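Local atomic coordinates of putative type III secretion protein YscO (Vibrio parahaemolyticus, PDB entry 4MH6), a protein that is of unknown function but probably takes part in type III secretion as a long, coiled-coil-like helical protein. Residues 56-61 with 112-117. Numbering follows the deposited sequence.
Sequences AELQKA and QRVAEV
V117 of helix 90-167 meets L58 of helix 18-84 through one methyl, CG1, which lies 3.6 Å from L58 CA and also touches L58 CB. That methyl is swung opposite the backbone N (chi1 178°), which carries it across to the facing backbone, while its twin CG2 turns back along its own helix and lies against one face of the R113 guanidinium, over its centre.

Followed from CB outward, L58 changes partners along its length. CB packs against V117 CG1 at 3.7 Å; the chain then leads through CG, and CD1 reaches V114, where it lies 3.9 Å from both CG1 and the carbonyl O. The L58 and V114 side chains run nearly perpendicular to each other. Beyond the two segments, L58 also touches K118 and L121.

One turn along, A61 comes close to V114, their CA atoms 5.6 Å apart: A61 CB is 3.8 Å from V114 CG2, and the same methyl rests against the A61 carbonyl. No direct hydrogen bond joins the segments. On one flank of this apolar seam E57 and R113 face each other, with OE2 near the guanidinium plane but 4.1 Å from NH1, too far for a salt bridge. A water bridges the gap, donating to E57 OE2 and accepting a weak bond from R113 NH1.

The axes of 56-61 and 112-117 run nearly antiparallel (160°) and approach to 9.2 Å, with L58, A61, V114 and V117 forming the apolar seam and opposite charges alongside. This is consistent with the predicted coiled coil, built within one chain as an elongated antiparallel alpha-helical hairpin.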
loop_
_atom_site.group_PDB
_atom_site.type_symbol
_atom_site.label_atom_id
_atom_site.label_comp_id
_atom_site.label_asym_id
_atom_site.label_seq_id
_atom_site.Cartn_x
_atom_site.Cartn_y
_atom_site.Cartn_z
ATOM N N ALA A 56 11.464 -5.498 4.499
ATOM C CA ALA A 56 12.752 -5.343 5.168
ATOM C C ALA A 56 12.666 -5.968 6.535
ATOM O O ALA A 56 13.596 -6.603 6.976
ATOM C CB ALA A 56 13.133 -3.875 5.280
ATOM N N GLU A 57 11.542 -5.757 7.209
ATOM C CA GLU A 57 11.312 -6.340 8.527
ATOM C C GLU A 57 11.258 -7.861 8.467
ATOM O O GLU A 57 11.728 -8.548 9.385
ATOM C CB GLU A 57 10.033 -5.779 9.150
ATOM C CG GLU A 57 10.246 -4.456 9.864
ATOM C CD GLU A 57 11.154 -4.598 11.096
ATOM O OE1 GLU A 57 11.684 -3.550 11.539
ATOM O OE2 GLU A 57 11.351 -5.751 11.626
ATOM N N LEU A 58 10.700 -8.371 7.369
ATOM C CA LEU A 58 10.590 -9.808 7.152
ATOM C C LEU A 58 11.950 -10.400 7.017
ATOM O O LEU A 58 12.269 -11.374 7.666
ATOM C CB LEU A 58 9.786 -10.110 5.890
ATOM C CG LEU A 58 9.624 -11.594 5.533
ATOM C CD1 LEU A 58 9.140 -12.447 6.706
ATOM C CD2 LEU A 58 8.699 -11.749 4.328
ATOM N N GLN A 59 12.748 -9.772 6.173
ATOM C CA GLN A 59 14.114 -10.182 5.905
ATOM C C GLN A 59 14.882 -10.322 7.247
ATOM O O GLN A 59 15.503 -11.354 7.498
ATOM C CB GLN A 59 14.741 -9.160 4.947
ATOM C CG GLN A 59 15.818 -9.709 4.032
ATOM C CD GLN A 59 17.103 -10.077 4.749
ATOM O OE1 GLN A 59 17.554 -11.237 4.695
ATOM N NE2 GLN A 59 17.694 -9.100 5.448
ATOM N N LYS A 60 14.779 -9.311 8.123
ATOM C CA LYS A 60 15.436 -9.322 9.449
ATOM C C LYS A 60 14.927 -10.421 10.339
ATOM O O LYS A 60 15.707 -11.079 11.035
ATOM C CB LYS A 60 15.205 -8.009 10.196
ATOM C CG LYS A 60 15.919 -6.827 9.582
ATOM C CD LYS A 60 15.601 -5.537 10.317
ATOM C CE LYS A 60 16.265 -4.354 9.620
ATOM N NZ LYS A 60 15.860 -3.047 10.210
ATOM N N ALA A 61 13.607 -10.594 10.354
ATOM C CA ALA A 61 12.995 -11.627 11.174
ATOM C C ALA A 61 13.511 -13.028 10.792
ATOM O O ALA A 61 13.805 -13.837 11.661
ATOM C CB ALA A 61 11.481 -11.553 11.070
ATOM N N GLN A 112 7.255 -17.251 15.092
ATOM C CA GLN A 112 5.928 -16.662 15.156
ATOM C C GLN A 112 5.983 -15.263 14.549
ATOM O O GLN A 112 5.098 -14.879 13.804
ATOM C CB GLN A 112 5.455 -16.626 16.625
ATOM C CG GLN A 112 4.071 -16.037 16.866
ATOM C CD GLN A 112 2.967 -16.794 16.138
ATOM O OE1 GLN A 112 3.030 -18.012 16.002
ATOM N NE2 GLN A 112 1.941 -16.067 15.675
ATOM N N ARG A 113 7.021 -14.510 14.894
ATOM C CA ARG A 113 7.244 -13.178 14.354
ATOM C C ARG A 113 7.320 -13.246 12.808
ATOM O O ARG A 113 6.729 -12.410 12.124
ATOM C CB ARG A 113 8.554 -12.643 14.889
ATOM C CG ARG A 113 8.991 -11.242 14.452
ATOM C CD ARG A 113 8.441 -10.100 15.308
ATOM N NE ARG A 113 7.257 -9.431 14.775
ATOM C CZ ARG A 113 7.286 -8.272 14.108
ATOM N NH1 ARG A 113 8.433 -7.632 13.877
ATOM N NH2 ARG A 113 6.155 -7.741 13.664
ATOM N N VAL A 114 8.031 -14.235 12.259
ATOM C CA VAL A 114 8.148 -14.361 10.788
ATOM C C VAL A 114 6.790 -14.589 10.149
ATOM O O VAL A 114 6.457 -13.975 9.140
ATOM C CB VAL A 114 9.098 -15.495 10.347
ATOM C CG1 VAL A 114 8.990 -15.730 8.859
ATOM C CG2 VAL A 114 10.532 -15.169 10.705
ATOM N N ALA A 115 6.021 -15.491 10.734
ATOM C CA ALA A 115 4.698 -15.793 10.246
ATOM C C ALA A 115 3.846 -14.508 10.253
ATOM O O ALA A 115 3.210 -14.161 9.243
ATOM C CB ALA A 115 4.070 -16.855 11.132
ATOM N N GLU A 116 3.857 -13.813 11.397
ATOM C CA GLU A 116 3.098 -12.568 11.583
ATOM C C GLU A 116 3.485 -11.518 10.559
ATOM O O GLU A 116 2.599 -10.871 9.986
ATOM C CB GLU A 116 3.235 -12.032 13.022
ATOM C CG GLU A 116 2.383 -12.824 14.026
ATOM C CD GLU A 116 2.646 -12.493 15.505
ATOM O OE1 GLU A 116 3.830 -12.410 15.925
ATOM O OE2 GLU A 116 1.660 -12.383 16.273
ATOM N N VAL A 117 4.795 -11.371 10.316
ATOM C CA VAL A 117 5.287 -10.401 9.341
ATOM C C VAL A 117 4.930 -10.839 7.920
ATOM O O VAL A 117 4.639 -9.984 7.064
ATOM C CB VAL A 117 6.801 -10.149 9.440
ATOM C CG1 VAL A 117 7.231 -9.179 8.357
ATOM C CG2 VAL A 117 7.167 -9.572 10.794
HETATM O O HOH W 1 11.635 -8.148 13.142
#